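Mercuric reductase (Metallosphaera sedula, PDB 4YWO) probably reduces mercuric ions to elemental mercury with electrons from NADPH, using bound FAD, and works as a homodimer. Local coordinates at residues A[15-21]-A[135-141]. Residues are numbered along the deposited sequence; the frame is centred on the assembly and turned at random.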
loop_
_atom_site.group_PDB
_atom_site.type_symbol
_atom_site.label_atom_id
_atom_site.label_comp_id
_atom_site.label_asym_id
_atom_site.label_seq_id
_atom_site.Cartn_x
_atom_site.Cartn_y
_atom_site.Cartn_z
ATOM N N MET A 15 -7.308 12.679 -46.184
ATOM C CA MET A 15 -7.202 13.163 -44.820
ATOM C C MET A 15 -6.250 12.209 -44.055
ATOM O O MET A 15 -6.090 11.061 -44.423
ATOM C CB MET A 15 -8.569 12.996 -44.138
ATOM C CG MET A 15 -9.623 13.763 -44.783
ATOM S SD MET A 15 -10.978 13.975 -43.666
ATOM C CE MET A 15 -12.126 14.891 -44.723
ATOM N N HIS A 16 -5.594 12.703 -43.034
ATOM C CA HIS A 16 -4.979 11.804 -42.052
ATOM C C HIS A 16 -6.014 10.837 -41.423
ATOM O O HIS A 16 -7.163 11.177 -41.184
ATOM C CB HIS A 16 -4.349 12.657 -40.950
ATOM C CG HIS A 16 -3.264 13.506 -41.424
ATOM N ND1 HIS A 16 -1.994 13.039 -41.675
ATOM C CD2 HIS A 16 -3.242 14.825 -41.697
ATOM C CE1 HIS A 16 -1.230 14.040 -42.081
ATOM N NE2 HIS A 16 -1.964 15.133 -42.106
ATOM N N LYS A 17 -5.589 9.662 -40.945
ATOM C CA LYS A 17 -6.498 8.802 -40.263
ATOM C C LYS A 17 -6.908 9.296 -38.860
ATOM O O LYS A 17 -8.016 9.104 -38.461
ATOM C CB LYS A 17 -5.837 7.422 -40.084
ATOM C CG LYS A 17 -5.618 6.676 -41.427
ATOM C CD LYS A 17 -5.078 5.290 -41.109
ATOM C CE LYS A 17 -4.345 4.701 -42.275
ATOM N NZ LYS A 17 -5.400 4.388 -43.263
ATOM N N LEU A 18 -5.966 9.958 -38.199
ATOM C CA LEU A 18 -6.185 10.424 -36.837
ATOM C C LEU A 18 -5.338 11.611 -36.484
ATOM O O LEU A 18 -4.100 11.631 -36.692
ATOM C CB LEU A 18 -5.893 9.296 -35.831
ATOM C CG LEU A 18 -5.957 9.676 -34.344
ATOM C CD1 LEU A 18 -7.382 9.819 -34.017
ATOM C CD2 LEU A 18 -5.417 8.538 -33.434
ATOM N N ALA A 19 -6.002 12.601 -35.888
ATOM C CA ALA A 19 -5.317 13.726 -35.278
ATOM C C ALA A 19 -5.682 13.793 -33.799
ATOM O O ALA A 19 -6.868 13.710 -33.442
ATOM C CB ALA A 19 -5.674 15.061 -35.928
ATOM N N ILE A 20 -4.644 14.032 -32.985
ATOM C CA ILE A 20 -4.786 14.160 -31.545
ATOM C C ILE A 20 -4.448 15.523 -31.110
ATOM O O ILE A 20 -3.349 16.007 -31.466
ATOM C CB ILE A 20 -3.805 13.153 -30.806
ATOM C CG1 ILE A 20 -4.117 11.752 -31.201
ATOM C CG2 ILE A 20 -3.908 13.306 -29.279
ATOM C CD1 ILE A 20 -2.958 10.783 -31.000
ATOM N N ILE A 21 -5.339 16.186 -30.410
ATOM C CA ILE A 21 -5.148 17.560 -29.991
ATOM C C ILE A 21 -4.791 17.610 -28.529
ATOM O O ILE A 21 -5.638 17.434 -27.667
ATOM C CB ILE A 21 -6.326 18.492 -30.260
ATOM C CG1 ILE A 21 -6.968 18.207 -31.644
ATOM C CG2 ILE A 21 -5.919 19.922 -30.025
ATOM C CD1 ILE A 21 -6.105 18.527 -32.778
ATOM N N ILE A 135 -5.165 21.109 -41.281
ATOM C CA ILE A 135 -4.918 19.704 -40.980
ATOM C C ILE A 135 -6.273 19.038 -40.917
ATOM O O ILE A 135 -7.106 19.347 -40.070
ATOM C CB ILE A 135 -4.159 19.538 -39.644
ATOM C CG1 ILE A 135 -2.807 20.302 -39.635
ATOM C CG2 ILE A 135 -3.961 18.045 -39.361
ATOM C CD1 ILE A 135 -1.831 19.715 -40.627
ATOM N N GLU A 136 -6.504 18.121 -41.833
ATOM C CA GLU A 136 -7.713 17.348 -41.952
ATOM C C GLU A 136 -7.492 15.904 -41.444
ATOM O O GLU A 136 -6.495 15.284 -41.796
ATOM C CB GLU A 136 -8.188 17.203 -43.360
ATOM C CG GLU A 136 -8.279 18.500 -44.113
ATOM C CD GLU A 136 -8.777 18.250 -45.567
ATOM O OE1 GLU A 136 -9.859 17.605 -45.668
ATOM O OE2 GLU A 136 -8.105 18.665 -46.510
ATOM N N ALA A 137 -8.478 15.388 -40.771
ATOM C CA ALA A 137 -8.402 14.015 -40.302
ATOM C C ALA A 137 -9.763 13.378 -40.290
ATOM O O ALA A 137 -10.809 14.013 -40.042
ATOM C CB ALA A 137 -7.733 13.973 -38.931
ATOM N N GLU A 138 -9.789 12.055 -40.501
ATOM C CA GLU A 138 -10.987 11.253 -40.456
ATOM C C GLU A 138 -11.562 11.167 -39.055
ATOM O O GLU A 138 -12.756 11.116 -38.837
ATOM C CB GLU A 138 -10.682 9.808 -40.946
ATOM C CG GLU A 138 -10.183 9.727 -42.393
ATOM C CD GLU A 138 -9.823 8.317 -42.866
ATOM O OE1 GLU A 138 -9.755 7.400 -42.039
ATOM O OE2 GLU A 138 -9.547 8.135 -44.076
ATOM N N LYS A 139 -10.606 11.123 -38.098
ATOM C CA LYS A 139 -11.008 11.037 -36.731
ATOM C C LYS A 139 -10.137 11.999 -35.896
ATOM O O LYS A 139 -8.971 12.192 -36.219
ATOM C CB LYS A 139 -10.770 9.613 -36.185
ATOM C CG LYS A 139 -11.596 8.508 -36.850
ATOM C CD LYS A 139 -13.003 8.644 -36.394
ATOM C CE LYS A 139 -13.992 7.787 -37.199
ATOM N NZ LYS A 139 -13.388 6.447 -37.366
ATOM N N PHE A 140 -10.701 12.554 -34.843
ATOM C CA PHE A 140 -9.984 13.399 -33.866
ATOM C C PHE A 140 -10.173 12.862 -32.460
ATOM O O PHE A 140 -11.287 12.443 -32.041
ATOM C CB PHE A 140 -10.430 14.864 -33.838
ATOM C CG PHE A 140 -10.012 15.622 -35.089
ATOM C CD1 PHE A 140 -10.764 15.465 -36.232
ATOM C CD2 PHE A 140 -8.983 16.519 -35.092
ATOM C CE1 PHE A 140 -10.451 16.186 -37.389
ATOM C CE2 PHE A 140 -8.690 17.239 -36.270
ATOM C CZ PHE A 140 -9.371 17.005 -37.394
ATOM N N VAL A 141 -9.123 13.030 -31.652
ATOM C CA VAL A 141 -9.270 12.907 -30.215
ATOM C C VAL A 141 -8.844 14.196 -29.568
ATOM O O VAL A 141 -7.665 14.649 -29.779
ATOM C CB VAL A 141 -8.393 11.730 -29.688
ATOM C CG1 VAL A 141 -8.421 11.739 -28.139
ATOM C CG2 VAL A 141 -8.823 10.399 -30.274
HETATM O O HOH W 1 -9.356 6.880 -39.378
#
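M15, V141 and A19 bury the largest areas in this pairing of 15-21 with 135-141, a worked example of two parallel strands that turn a corner together. At one end M15 lies over segment 135-141: its sulfur SD comes 3.6 Å from A137 O, and the side chain crosses that of E136 at about a right angle, with methyl CE against OE1. With CG anti to its carbonyl carbon (chi1 -61°) and the chain extended beyond, the thioether reaches out past the backbone of A137. Next along, E138 N donates almost straight to H16 O (2.9 Å). Both segments bend here, at K17 and E138, where the bond from K139 N to K17 O is weak; a water donates to K17 O and E138 OE1, joining the two corners.

Beyond the bend the pairing is regular. A19 is bonded through both its own N and its own O, A19 N donating to K139 O and A19 O accepting from V141 N, each at 3.0 Å. A19 CB packs 3.8 Å from A137 CB and 3.7 Å from F140 CD2, while A137 CB lies above one face of the F140 ring, toward its rim. On the reverse face of the sheet, V141 CG2 meets L18 CD1. Between the strands, I21 N donates to V141 O at 2.9 Å.

Strands 16-21 and 139-142 thus stand side by side in the parallel sheet of the FAD-binding Rossmann domain, flanked by 42-45 and 301-303. I21 touches the FAD, F122 packs edge-to-face with F140, and before the bend 133-137 belongs to the antiparallel sheet with 127-130.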